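Local atomic coordinates of DUF4276 family protein (Pyrococcus horikoshii, PDB entry 2P62), a protein that is of unknown function but belongs to a family in the Toprim-like clan, which also includes domains of topoisomerases, primases and nucleases. Residues K18-K23 with P234-M239; E22-F27 with I214-N219; L156-K161 with I224-E229; D163-K168 with E209-I214. All coordinates share one frame; numbering follows the deposited sequence.

Contact 1. Residues K18-K23 with P234-M239; sequences KVLLEK and PLLERM
Leu20 and Leu236 share one conformation: in each, CG stands opposite the carbonyl carbon and beside the backbone N (chi1 -66° and -69°), and chi2 near 165° carries CD1 onward from CA. The two side chains reach out from their helices and cross at about a right angle, Leu20 CD1 lying 4.1 Å from Leu236 CD1. The second branch of Leu236 serves the next residue of helix 11-23, with Leu236 CD2 at 4.3 Å from Leu21 CD2. The fork of one leucine is thus divided between two neighbours, and Leu236 is the pivot of the contact. The bond from CA to CB of Leu21 does not point at helix 233-239, and it is the methyl at the end of its chain that makes the approach. One turn further along the second helix, Met239 SD comes to 4.6 Å from the same Leu21 CD2, a looser approach at the margin. The backbones stay well apart, with the CA atoms of Leu21 and Leu236 separated by 7.9 Å. Leu227 of helix 220-229 packs on both Leu20 and Leu236, closing the cluster from a third helix, while Leu21 also rests on Leu53 of strand 51-55 and Met239 on Tyr93 of strand 89-97. Two helices that both touch the mixed sheet are joined here. Every meeting group across the pair is a methyl or a thioether, so cohesion comes from dispersion and the burial of 156 Å² of surface, without the directional constraint of polar bonds.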
loop_
_atom_site.group_PDB
_atom_site.type_symbol
_atom_site.label_atom_id
_atom_site.label_comp_id
_atom_site.label_asym_id
_atom_site.label_seq_id
_atom_site.Cartn_x
_atom_site.Cartn_y
_atom_site.Cartn_z
ATOM N N LYS A 18 13.401 -5.598 -5.543
ATOM C CA LYS A 18 13.271 -4.922 -6.828
ATOM C C LYS A 18 14.159 -3.676 -6.923
ATOM O O LYS A 18 14.829 -3.459 -7.934
ATOM C CB LYS A 18 11.793 -4.564 -7.070
ATOM C CG LYS A 18 11.455 -4.086 -8.483
ATOM C CD LYS A 18 11.307 -2.574 -8.559
ATOM C CE LYS A 18 9.973 -2.118 -8.007
ATOM N NZ LYS A 18 8.883 -2.679 -8.814
ATOM N N VAL A 19 14.196 -2.857 -5.879
ATOM C CA VAL A 19 15.030 -1.665 -5.972
ATOM C C VAL A 19 16.519 -2.035 -6.030
ATOM O O VAL A 19 17.292 -1.408 -6.751
ATOM C CB VAL A 19 14.741 -0.653 -4.814
ATOM C CG1 VAL A 19 15.059 -1.270 -3.452
ATOM C CG2 VAL A 19 15.540 0.626 -5.040
ATOM N N LEU A 20 16.927 -3.062 -5.294
ATOM C CA LEU A 20 18.324 -3.464 -5.343
ATOM C C LEU A 20 18.665 -4.074 -6.700
ATOM O O LEU A 20 19.683 -3.735 -7.298
ATOM C CB LEU A 20 18.633 -4.487 -4.256
ATOM C CG LEU A 20 18.534 -4.009 -2.808
ATOM C CD1 LEU A 20 18.518 -5.233 -1.919
ATOM C CD2 LEU A 20 19.687 -3.064 -2.454
ATOM N N LEU A 21 17.814 -4.975 -7.184
ATOM C CA LEU A 21 18.047 -5.645 -8.461
ATOM C C LEU A 21 18.032 -4.696 -9.660
ATOM O O LEU A 21 18.734 -4.927 -10.640
ATOM C CB LEU A 21 17.021 -6.766 -8.664
ATOM C CG LEU A 21 17.091 -7.967 -7.711
ATOM C CD1 LEU A 21 15.962 -8.943 -8.010
ATOM C CD2 LEU A 21 18.447 -8.651 -7.861
ATOM N N GLU A 22 17.232 -3.634 -9.580
ATOM C CA GLU A 22 17.147 -2.652 -10.659
ATOM C C GLU A 22 18.220 -1.573 -10.526
ATOM O O GLU A 22 19.113 -1.457 -11.367
ATOM C CB GLU A 22 15.763 -1.977 -10.676
ATOM C CG GLU A 22 14.625 -2.887 -11.156
ATOM C CD GLU A 22 13.256 -2.195 -11.257
ATOM O OE1 GLU A 22 12.309 -2.845 -11.746
ATOM O OE2 GLU A 22 13.113 -1.021 -10.858
ATOM N N LYS A 23 18.137 -0.808 -9.443
ATOM C CA LYS A 23 19.047 0.300 -9.200
ATOM C C LYS A 23 20.484 -0.045 -8.850
ATOM O O LYS A 23 21.375 0.790 -8.988
ATOM C CB LYS A 23 18.450 1.213 -8.127
ATOM C CG LYS A 23 17.071 1.773 -8.496
ATOM C CD LYS A 23 17.111 2.603 -9.785
ATOM C CE LYS A 23 15.747 3.224 -10.128
ATOM N NZ LYS A 23 14.724 2.211 -10.496
ATOM N N PRO A 234 26.026 -12.093 -0.731
ATOM C CA PRO A 234 26.161 -13.414 -1.353
ATOM C C PRO A 234 24.870 -13.935 -1.987
ATOM O O PRO A 234 24.911 -14.644 -2.988
ATOM C CB PRO A 234 26.688 -14.291 -0.207
ATOM C CG PRO A 234 26.251 -13.559 1.032
ATOM C CD PRO A 234 26.455 -12.121 0.675
ATOM N N LEU A 235 23.729 -13.573 -1.412
ATOM C CA LEU A 235 22.433 -13.994 -1.952
ATOM C C LEU A 235 22.140 -13.231 -3.255
ATOM O O LEU A 235 21.722 -13.811 -4.263
ATOM C CB LEU A 235 21.313 -13.703 -0.945
ATOM C CG LEU A 235 19.883 -13.862 -1.487
ATOM C CD1 LEU A 235 19.537 -15.350 -1.586
ATOM C CD2 LEU A 235 18.891 -13.153 -0.580
ATOM N N LEU A 236 22.347 -11.920 -3.216
ATOM C CA LEU A 236 22.112 -11.082 -4.379
ATOM C C LEU A 236 23.041 -11.472 -5.514
ATOM O O LEU A 236 22.618 -11.583 -6.666
ATOM C CB LEU A 236 22.328 -9.609 -4.019
ATOM C CG LEU A 236 21.274 -9.034 -3.062
ATOM C CD1 LEU A 236 21.768 -7.756 -2.397
ATOM C CD2 LEU A 236 20.000 -8.797 -3.853
ATOM N N GLU A 237 24.308 -11.692 -5.186
ATOM C CA GLU A 237 25.286 -12.047 -6.204
ATOM C C GLU A 237 24.998 -13.408 -6.828
ATOM O O GLU A 237 25.461 -13.698 -7.924
ATOM C CB GLU A 237 26.703 -11.989 -5.617
ATOM C CG GLU A 237 27.035 -10.622 -5.021
ATOM C CD GLU A 237 28.465 -10.511 -4.527
ATOM O OE1 GLU A 237 28.991 -11.506 -3.980
ATOM O OE2 GLU A 237 29.058 -9.420 -4.670
ATOM N N ARG A 238 24.212 -14.225 -6.133
ATOM C CA ARG A 238 23.840 -15.541 -6.634
ATOM C C ARG A 238 22.670 -15.379 -7.607
ATOM O O ARG A 238 22.676 -15.939 -8.710
ATOM C CB ARG A 238 23.430 -16.448 -5.473
ATOM C CG ARG A 238 23.913 -17.875 -5.612
ATOM C CD ARG A 238 25.418 -17.887 -5.792
ATOM N NE ARG A 238 25.963 -19.231 -5.955
ATOM C CZ ARG A 238 26.107 -20.107 -4.968
ATOM N NH1 ARG A 238 26.617 -21.303 -5.225
ATOM N NH2 ARG A 238 25.749 -19.788 -3.728
ATOM N N MET A 239 21.671 -14.607 -7.174
ATOM C CA MET A 239 20.484 -14.319 -7.969
ATOM C C MET A 239 20.943 -13.800 -9.327
ATOM O O MET A 239 20.482 -14.257 -10.374
ATOM C CB MET A 239 19.616 -13.258 -7.268
ATOM C CG MET A 239 19.023 -13.657 -5.905
ATOM S SD MET A 239 18.057 -12.303 -5.154
ATOM C CE MET A 239 16.813 -13.237 -4.217
#

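Contact 2. Residues E22-F27 with I214-N219; sequences EKLYGF and IMIHRN
Ile216 CD1 presses on the backbone-proximal part of Lys23, 3.4 Å from Lys23 CB, and Ile216 CG2 lies 3.8 Å from Lys23 O. The same CD1 methyl also comes to 4.3 Å from Leu24 CB, so a single isoleucine meets two consecutive residues near the end of helix 11-23. Its CG1 lies beside the backbone N (chi1 -65°) and chi2 is extended, which sends CD1 straight out from helix 204-218. Of the Lys23 side chain it is CB that meets Ile216, alongside the residue's carbonyl group; beyond it the chain bends at chi2 and again at chi4, turning the ammonium group away to Glu22 OE2, a long ion pair at 3.6 Å. Glu22 has a second cationic partner in Arg28. Behind Ile216, the backbone of helix 204-218 is secured by Ile214 O, which accepts from both His217 N and Arg218 N. On the other side, Gly26 has a positive phi of 75° as the chain turns out of its helix, and Phe27 is bonded back to Leu21 through the backbone. Leu223 of helix 220-229 also packs on Ile216. This is plain helix-to-helix packing, consistent with a helical region resting on a helix that flanks the mixed sheet of a Toprim-like protein.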
loop_
_atom_site.group_PDB
_atom_site.type_symbol
_atom_site.label_atom_id
_atom_site.label_comp_id
_atom_site.label_asym_id
_atom_site.label_seq_id
_atom_site.Cartn_x
_atom_site.Cartn_y
_atom_site.Cartn_z
ATOM N N GLU A 22 17.232 -3.634 -9.580
ATOM C CA GLU A 22 17.147 -2.652 -10.659
ATOM C C GLU A 22 18.220 -1.573 -10.526
ATOM O O GLU A 22 19.113 -1.457 -11.367
ATOM C CB GLU A 22 15.763 -1.977 -10.676
ATOM C CG GLU A 22 14.625 -2.887 -11.156
ATOM C CD GLU A 22 13.256 -2.195 -11.257
ATOM O OE1 GLU A 22 12.309 -2.845 -11.746
ATOM O OE2 GLU A 22 13.113 -1.021 -10.858
ATOM N N LYS A 23 18.137 -0.808 -9.443
ATOM C CA LYS A 23 19.047 0.300 -9.200
ATOM C C LYS A 23 20.484 -0.045 -8.850
ATOM O O LYS A 23 21.375 0.790 -8.988
ATOM C CB LYS A 23 18.450 1.213 -8.127
ATOM C CG LYS A 23 17.071 1.773 -8.496
ATOM C CD LYS A 23 17.111 2.603 -9.785
ATOM C CE LYS A 23 15.747 3.224 -10.128
ATOM N NZ LYS A 23 14.724 2.211 -10.496
ATOM N N LEU A 24 20.719 -1.272 -8.410
ATOM C CA LEU A 24 22.071 -1.674 -8.053
ATOM C C LEU A 24 22.687 -2.658 -9.053
ATOM O O LEU A 24 23.884 -2.598 -9.315
ATOM C CB LEU A 24 22.070 -2.285 -6.658
ATOM C CG LEU A 24 23.435 -2.387 -5.985
ATOM C CD1 LEU A 24 23.978 -0.987 -5.683
ATOM C CD2 LEU A 24 23.292 -3.179 -4.707
ATOM N N TYR A 25 21.885 -3.560 -9.619
ATOM C CA TYR A 25 22.434 -4.525 -10.573
ATOM C C TYR A 25 22.048 -4.345 -12.034
ATOM O O TYR A 25 22.327 -5.215 -12.843
ATOM C CB TYR A 25 22.128 -5.969 -10.135
ATOM C CG TYR A 25 22.768 -6.334 -8.822
ATOM C CD1 TYR A 25 22.077 -6.177 -7.631
ATOM C CD2 TYR A 25 24.093 -6.760 -8.762
ATOM C CE1 TYR A 25 22.683 -6.427 -6.409
ATOM C CE2 TYR A 25 24.717 -7.015 -7.537
ATOM C CZ TYR A 25 24.001 -6.842 -6.365
ATOM O OH TYR A 25 24.590 -7.067 -5.142
ATOM N N GLY A 26 21.401 -3.233 -12.369
ATOM C CA GLY A 26 21.042 -2.984 -13.753
ATOM C C GLY A 26 19.883 -3.766 -14.336
ATOM O O GLY A 26 19.653 -3.721 -15.540
ATOM N N PHE A 27 19.141 -4.486 -13.512
ATOM C CA PHE A 27 18.017 -5.229 -14.046
ATOM C C PHE A 27 16.872 -4.285 -14.418
ATOM O O PHE A 27 16.662 -3.261 -13.766
ATOM C CB PHE A 27 17.556 -6.270 -13.024
ATOM C CG PHE A 27 18.222 -7.603 -13.184
ATOM C CD1 PHE A 27 17.586 -8.625 -13.879
ATOM C CD2 PHE A 27 19.490 -7.833 -12.669
ATOM C CE1 PHE A 27 18.201 -9.862 -14.064
ATOM C CE2 PHE A 27 20.118 -9.068 -12.849
ATOM C CZ PHE A 27 19.471 -10.084 -13.548
ATOM N N ILE A 214 17.423 6.395 -3.446
ATOM C CA ILE A 214 18.140 7.641 -3.285
ATOM C C ILE A 214 19.529 7.399 -2.683
ATOM O O ILE A 214 20.504 8.011 -3.118
ATOM C CB ILE A 214 17.332 8.612 -2.410
ATOM C CG1 ILE A 214 16.095 9.077 -3.186
ATOM C CG2 ILE A 214 18.193 9.788 -1.993
ATOM C CD1 ILE A 214 15.147 9.953 -2.379
ATOM N N MET A 215 19.615 6.504 -1.696
ATOM C CA MET A 215 20.886 6.188 -1.041
ATOM C C MET A 215 21.906 5.735 -2.065
ATOM O O MET A 215 23.079 6.089 -1.985
ATOM C CB MET A 215 20.715 5.080 0.009
ATOM C CG MET A 215 22.013 4.744 0.763
ATOM S SD MET A 215 21.793 3.674 2.204
ATOM C CE MET A 215 21.145 4.898 3.338
ATOM N N ILE A 216 21.450 4.942 -3.026
ATOM C CA ILE A 216 22.325 4.439 -4.069
ATOM C C ILE A 216 22.986 5.606 -4.792
ATOM O O ILE A 216 24.084 5.473 -5.332
ATOM C CB ILE A 216 21.530 3.571 -5.059
ATOM C CG1 ILE A 216 21.014 2.331 -4.330
ATOM C CG2 ILE A 216 22.403 3.170 -6.230
ATOM C CD1 ILE A 216 20.292 1.350 -5.215
ATOM N N HIS A 217 22.320 6.755 -4.772
ATOM C CA HIS A 217 22.837 7.951 -5.412
ATOM C C HIS A 217 23.636 8.861 -4.479
ATOM O O HIS A 217 24.630 9.440 -4.904
ATOM C CB HIS A 217 21.690 8.741 -6.044
ATOM C CG HIS A 217 21.221 8.185 -7.354
ATOM N ND1 HIS A 217 19.936 8.364 -7.823
ATOM C CD2 HIS A 217 21.873 7.477 -8.307
ATOM C CE1 HIS A 217 19.817 7.788 -9.007
ATOM N NE2 HIS A 217 20.978 7.242 -9.323
ATOM N N ARG A 218 23.225 8.993 -3.218
ATOM C CA ARG A 218 23.951 9.870 -2.296
ATOM C C ARG A 218 25.088 9.208 -1.531
ATOM O O ARG A 218 26.090 9.860 -1.226
ATOM C CB ARG A 218 22.997 10.535 -1.291
ATOM C CG ARG A 218 22.320 9.597 -0.298
ATOM C CD ARG A 218 21.491 10.390 0.719
ATOM N NE ARG A 218 20.559 9.551 1.474
ATOM C CZ ARG A 218 20.874 8.835 2.551
ATOM N NH1 ARG A 218 22.111 8.847 3.029
ATOM N NH2 ARG A 218 19.947 8.094 3.144
ATOM N N ASN A 219 24.938 7.924 -1.216
ATOM C CA ASN A 219 25.969 7.203 -0.480
ATOM C C ASN A 219 25.911 5.718 -0.790
ATOM O O ASN A 219 25.515 4.907 0.043
ATOM C CB ASN A 219 25.802 7.437 1.021
ATOM C CG ASN A 219 26.976 6.909 1.836
ATOM O OD1 ASN A 219 27.088 7.192 3.033
ATOM N ND2 ASN A 219 27.849 6.132 1.197
#

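Contact 3. Residues L156-K161 with I224-E229; sequences LAYLAK and IRFLSE
Leu159 and Phe226 bring helices 156-161 and 224-229 together: the axes of the two short segments come within 10.2 Å and are inclined at 135° between their N-to-C directions, and the CA atoms of Leu159 and Phe226 are 6.1 Å apart. Leu159 covers one face of the Phe226 ring. Its CB makes a CH-pi contact 3.8 Å from the Phe226 ring centroid, almost on the normal, while Leu159 CD1 sits 3.5 Å from Phe226 CG, nearer the root of the ring. Leu159 takes this position with CG anti to the backbone N (chi1 177°), its branch crossing the phenylalanine at about a right angle. Tyr158 meets the same ring at the rim: Tyr158 CD1 and Phe226 CD2 are 3.9 Å apart, each near the plane of the other ring. At its far end Tyr158 OH donates to Glu229 OE1 at 2.6 Å, reaching the carboxylate from above its plane. The other oxygen, Glu229 OE2, accepts from Arg225 NE at 2.9 Å in a salt bridge one turn back, so both carboxylate oxygens are held. Replacing Tyr158 by a phenylalanine would probably leave Glu229 OE1 without this donor and the carboxylate freer to turn about its remaining hold on Arg225. Leu162 of helix 152-162 touches Phe226 and Glu229 as well, Tyr211 and Met215 of helix 204-218 pack on Leu159, and Leu227 of the second helix faces Leu233 and Leu236 of helix 233-239.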
loop_
_atom_site.group_PDB
_atom_site.type_symbol
_atom_site.label_atom_id
_atom_site.label_comp_id
_atom_site.label_asym_id
_atom_site.label_seq_id
_atom_site.Cartn_x
_atom_site.Cartn_y
_atom_site.Cartn_z
ATOM N N LEU A 156 16.062 -3.387 7.748
ATOM C CA LEU A 156 15.758 -2.014 7.333
ATOM C C LEU A 156 16.090 -1.068 8.483
ATOM O O LEU A 156 16.581 0.036 8.273
ATOM C CB LEU A 156 14.269 -1.872 6.969
ATOM C CG LEU A 156 13.803 -1.934 5.500
ATOM C CD1 LEU A 156 14.364 -0.732 4.735
ATOM C CD2 LEU A 156 14.246 -3.220 4.856
ATOM N N ALA A 157 15.811 -1.510 9.702
ATOM C CA ALA A 157 16.101 -0.706 10.879
ATOM C C ALA A 157 17.617 -0.544 11.020
ATOM O O ALA A 157 18.096 0.499 11.467
ATOM C CB ALA A 157 15.527 -1.372 12.126
ATOM N N TYR A 158 18.370 -1.575 10.630
ATOM C CA TYR A 158 19.823 -1.525 10.733
ATOM C C TYR A 158 20.405 -0.556 9.709
ATOM O O TYR A 158 21.393 0.138 9.978
ATOM C CB TYR A 158 20.419 -2.928 10.562
ATOM C CG TYR A 158 21.905 -2.988 10.826
ATOM C CD1 TYR A 158 22.817 -2.910 9.781
ATOM C CD2 TYR A 158 22.397 -3.091 12.126
ATOM C CE1 TYR A 158 24.185 -2.932 10.015
ATOM C CE2 TYR A 158 23.766 -3.116 12.378
ATOM C CZ TYR A 158 24.656 -3.035 11.312
ATOM O OH TYR A 158 26.014 -3.054 11.546
ATOM N N LEU A 159 19.783 -0.502 8.538
ATOM C CA LEU A 159 20.223 0.413 7.501
ATOM C C LEU A 159 19.967 1.837 8.005
ATOM O O LEU A 159 20.793 2.727 7.813
ATOM C CB LEU A 159 19.447 0.164 6.203
ATOM C CG LEU A 159 19.751 1.111 5.031
ATOM C CD1 LEU A 159 21.218 1.027 4.661
ATOM C CD2 LEU A 159 18.884 0.744 3.839
ATOM N N ALA A 160 18.825 2.042 8.658
ATOM C CA ALA A 160 18.477 3.355 9.193
ATOM C C ALA A 160 19.527 3.762 10.219
ATOM O O ALA A 160 19.941 4.921 10.280
ATOM C CB ALA A 160 17.087 3.322 9.836
ATOM N N LYS A 161 19.952 2.798 11.023
ATOM C CA LYS A 161 20.971 3.043 12.032
ATOM C C LYS A 161 22.268 3.524 11.374
ATOM O O LYS A 161 22.770 4.598 11.693
ATOM C CB LYS A 161 21.228 1.765 12.835
ATOM C CG LYS A 161 22.197 1.934 13.995
ATOM C CD LYS A 161 22.178 0.698 14.877
ATOM C CE LYS A 161 23.053 0.860 16.105
ATOM N NZ LYS A 161 22.907 -0.306 17.020
ATOM N N ILE A 224 26.084 -0.709 0.233
ATOM C CA ILE A 224 26.887 -1.890 -0.034
ATOM C C ILE A 224 27.411 -2.455 1.280
ATOM O O ILE A 224 27.375 -3.663 1.496
ATOM C CB ILE A 224 28.056 -1.551 -0.990
ATOM C CG1 ILE A 224 27.504 -1.330 -2.405
ATOM C CG2 ILE A 224 29.085 -2.658 -0.978
ATOM C CD1 ILE A 224 28.534 -0.860 -3.414
ATOM N N ARG A 225 27.876 -1.574 2.161
ATOM C CA ARG A 225 28.396 -1.985 3.464
ATOM C C ARG A 225 27.272 -2.632 4.271
ATOM O O ARG A 225 27.461 -3.658 4.931
ATOM C CB ARG A 225 28.930 -0.769 4.220
ATOM C CG ARG A 225 29.337 -1.058 5.649
ATOM C CD ARG A 225 29.530 0.224 6.450
ATOM N NE ARG A 225 29.545 -0.094 7.873
ATOM C CZ ARG A 225 29.401 0.788 8.854
ATOM N NH1 ARG A 225 29.228 2.078 8.578
ATOM N NH2 ARG A 225 29.412 0.369 10.117
ATOM N N PHE A 226 26.099 -2.012 4.217
ATOM C CA PHE A 226 24.941 -2.530 4.914
ATOM C C PHE A 226 24.638 -3.940 4.409
ATOM O O PHE A 226 24.527 -4.876 5.202
ATOM C CB PHE A 226 23.742 -1.591 4.703
ATOM C CG PHE A 226 22.402 -2.270 4.803
ATOM C CD1 PHE A 226 21.662 -2.542 3.651
ATOM C CD2 PHE A 226 21.893 -2.666 6.037
ATOM C CE1 PHE A 226 20.438 -3.198 3.727
ATOM C CE2 PHE A 226 20.669 -3.324 6.127
ATOM C CZ PHE A 226 19.939 -3.593 4.973
ATOM N N LEU A 227 24.528 -4.087 3.089
ATOM C CA LEU A 227 24.233 -5.383 2.461
ATOM C C LEU A 227 25.233 -6.467 2.860
ATOM O O LEU A 227 24.889 -7.653 2.938
ATOM C CB LEU A 227 24.233 -5.251 0.932
ATOM C CG LEU A 227 23.113 -4.442 0.270
ATOM C CD1 LEU A 227 23.389 -4.315 -1.229
ATOM C CD2 LEU A 227 21.767 -5.120 0.523
ATOM N N SER A 228 26.474 -6.052 3.096
ATOM C CA SER A 228 27.531 -6.974 3.484
ATOM C C SER A 228 27.424 -7.370 4.966
ATOM O O SER A 228 27.482 -8.555 5.299
ATOM C CB SER A 228 28.902 -6.346 3.191
ATOM O OG SER A 228 29.958 -7.257 3.462
ATOM N N GLU A 229 27.246 -6.389 5.850
ATOM C CA GLU A 229 27.143 -6.675 7.284
ATOM C C GLU A 229 25.904 -7.493 7.647
ATOM O O GLU A 229 25.890 -8.185 8.667
ATOM C CB GLU A 229 27.141 -5.376 8.107
ATOM C CG GLU A 229 28.265 -4.422 7.758
ATOM C CD GLU A 229 28.419 -3.274 8.745
ATOM O OE1 GLU A 229 27.408 -2.826 9.330
ATOM O OE2 GLU A 229 29.564 -2.801 8.918
#

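Contact 4. Residues D163-K168 with E209-I214; sequences DGILEK and EKYIGI
Asp163 approaches the hydroxyl end of Tyr211 from the opposite direction, and its side chain can be traced along that end. Its CB is already close, 3.1 Å from Tyr211 OH, and its CG follows at 3.2 Å from the same oxygen. With CG anti to the backbone N (chi1 -161°), OD1 is delivered to the edge of the phenol, near the ring plane, where it accepts a hydrogen bond from Tyr211 OH; the carboxylate plane is turned 37° from the ring. The modelled separation of Asp163 OD1 and Tyr211 OH, 2.5 Å, is very short and its exact value is doubtful. Just after Asp163, Gly164 with its positive phi of 78° closes helix 152-162 in a Schellman motif and at the same time occupies the N-cap position of helix 165-168, so the aspartate sits at the junction between two helices. A phenylalanine in place of Tyr211 would probably deprive Asp163 OD1 of its hydroxyl donor and leave the aspartate more dependent on Arg218. That arginine, one helix turn beyond the segment 209-214, makes a salt bridge from Arg218 NH2 to Asp163 OD1, adding a charged partner to the neutral one. From the new helix, Ile165 CG1 reaches 3.8 Å from Tyr211 OH, and Asn197 touches Tyr211 from a loop.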
loop_
_atom_site.group_PDB
_atom_site.type_symbol
_atom_site.label_atom_id
_atom_site.label_comp_id
_atom_site.label_asym_id
_atom_site.label_seq_id
_atom_site.Cartn_x
_atom_site.Cartn_y
_atom_site.Cartn_z
ATOM N N ASP A 163 22.748 4.840 8.694
ATOM C CA ASP A 163 22.485 6.125 8.058
ATOM C C ASP A 163 22.390 7.237 9.112
ATOM O O ASP A 163 22.232 8.410 8.776
ATOM C CB ASP A 163 21.178 6.028 7.265
ATOM C CG ASP A 163 21.039 7.114 6.213
ATOM O OD1 ASP A 163 19.931 7.259 5.679
ATOM O OD2 ASP A 163 22.021 7.817 5.905
ATOM N N GLY A 164 22.480 6.861 10.385
ATOM C CA GLY A 164 22.403 7.842 11.455
ATOM C C GLY A 164 21.002 8.329 11.798
ATOM O O GLY A 164 20.840 9.236 12.619
ATOM N N ILE A 165 19.986 7.728 11.180
ATOM C CA ILE A 165 18.595 8.121 11.421
ATOM C C ILE A 165 18.144 7.820 12.855
ATOM O O ILE A 165 17.630 8.700 13.546
ATOM C CB ILE A 165 17.603 7.393 10.456
ATOM C CG1 ILE A 165 17.986 7.629 8.987
ATOM C CG2 ILE A 165 16.184 7.880 10.714
ATOM C CD1 ILE A 165 17.867 9.061 8.519
ATOM N N LEU A 166 18.332 6.578 13.297
ATOM C CA LEU A 166 17.905 6.171 14.636
ATOM C C LEU A 166 18.602 6.961 15.734
ATOM O O LEU A 166 18.120 7.033 16.864
ATOM C CB LEU A 166 18.151 4.674 14.837
ATOM C CG LEU A 166 17.498 3.740 13.815
ATOM C CD1 LEU A 166 17.606 2.288 14.294
ATOM C CD2 LEU A 166 16.044 4.140 13.627
ATOM N N GLU A 167 19.744 7.537 15.384
ATOM C CA GLU A 167 20.528 8.351 16.296
ATOM C C GLU A 167 19.862 9.724 16.367
ATOM O O GLU A 167 19.588 10.238 17.451
ATOM C CB GLU A 167 21.955 8.483 15.764
ATOM C CG GLU A 167 22.826 9.458 16.530
ATOM C CD GLU A 167 22.787 9.205 18.023
ATOM O OE1 GLU A 167 22.941 8.027 18.432
ATOM O OE2 GLU A 167 22.603 10.185 18.788
ATOM N N LYS A 168 19.599 10.305 15.197
ATOM C CA LYS A 168 18.951 11.607 15.097
ATOM C C LYS A 168 17.655 11.600 15.893
ATOM O O LYS A 168 17.153 12.645 16.307
ATOM C CB LYS A 168 18.643 11.935 13.636
ATOM C CG LYS A 168 17.908 13.251 13.429
ATOM C CD LYS A 168 17.695 13.530 11.943
ATOM C CE LYS A 168 16.961 14.848 11.713
ATOM N NZ LYS A 168 16.764 15.121 10.262
ATOM N N GLU A 209 11.701 1.572 -1.557
ATOM C CA GLU A 209 12.188 1.835 -2.916
ATOM C C GLU A 209 12.801 3.228 -2.988
ATOM O O GLU A 209 13.911 3.406 -3.487
ATOM C CB GLU A 209 11.043 1.758 -3.943
ATOM C CG GLU A 209 10.533 0.349 -4.245
ATOM C CD GLU A 209 9.409 0.317 -5.283
ATOM O OE1 GLU A 209 9.623 0.804 -6.416
ATOM O OE2 GLU A 209 8.314 -0.196 -4.959
ATOM N N LYS A 210 12.067 4.214 -2.485
ATOM C CA LYS A 210 12.538 5.590 -2.502
ATOM C C LYS A 210 13.810 5.759 -1.671
ATOM O O LYS A 210 14.838 6.200 -2.181
ATOM C CB LYS A 210 11.452 6.526 -1.973
ATOM C CG LYS A 210 11.817 7.987 -2.082
ATOM C CD LYS A 210 10.766 8.875 -1.461
ATOM C CE LYS A 210 11.202 10.337 -1.496
ATOM N NZ LYS A 210 10.399 11.153 -0.533
ATOM N N TYR A 211 13.730 5.400 -0.393
ATOM C CA TYR A 211 14.858 5.511 0.527
ATOM C C TYR A 211 16.121 4.808 0.023
ATOM O O TYR A 211 17.220 5.372 0.059
ATOM C CB TYR A 211 14.456 4.951 1.894
ATOM C CG TYR A 211 15.530 5.047 2.956
ATOM C CD1 TYR A 211 16.161 6.263 3.234
ATOM C CD2 TYR A 211 15.893 3.925 3.707
ATOM C CE1 TYR A 211 17.129 6.361 4.237
ATOM C CE2 TYR A 211 16.855 4.013 4.710
ATOM C CZ TYR A 211 17.469 5.238 4.968
ATOM O OH TYR A 211 18.426 5.325 5.951
ATOM N N ILE A 212 15.978 3.582 -0.460
ATOM C CA ILE A 212 17.146 2.865 -0.946
ATOM C C ILE A 212 17.606 3.419 -2.289
ATOM O O ILE A 212 18.803 3.580 -2.526
ATOM C CB ILE A 212 16.851 1.359 -1.061
ATOM C CG1 ILE A 212 16.579 0.798 0.341
ATOM C CG2 ILE A 212 18.014 0.642 -1.753
ATOM C CD1 ILE A 212 16.345 -0.698 0.395
ATOM N N GLY A 213 16.647 3.724 -3.157
ATOM C CA GLY A 213 16.966 4.259 -4.469
ATOM C C GLY A 213 17.767 5.541 -4.397
ATOM O O GLY A 213 18.680 5.770 -5.189
ATOM N N ILE A 214 17.423 6.395 -3.446
ATOM C CA ILE A 214 18.140 7.641 -3.285
ATOM C C ILE A 214 19.529 7.399 -2.683
ATOM O O ILE A 214 20.504 8.011 -3.118
ATOM C CB ILE A 214 17.332 8.612 -2.410
ATOM C CG1 ILE A 214 16.095 9.077 -3.186
ATOM C CG2 ILE A 214 18.193 9.788 -1.993
ATOM C CD1 ILE A 214 15.147 9.953 -2.379
#

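Contact 1 is the most deeply placed, with all its touching residues buried and wholly apolar; the other three are partly buried. Contacts 1 and 2 both use helix 11-23, contact 1 tying it to helix 233-239 and contact 2 to helix 204-218. The latter helix also serves contact 4, and Arg218 of contact 2 reaches the aspartate of contact 4. Contact 3 mixes an aromatic interior with a polar margin, whereas contact 4 depends chiefly on a hydroxyl-carboxylate pair; in both, a tyrosine donates to an acid. Leu227, from the segment 224-229, packs on contact 1 and on Leu24 of contact 2, joining the sheet-side helices to the helical part.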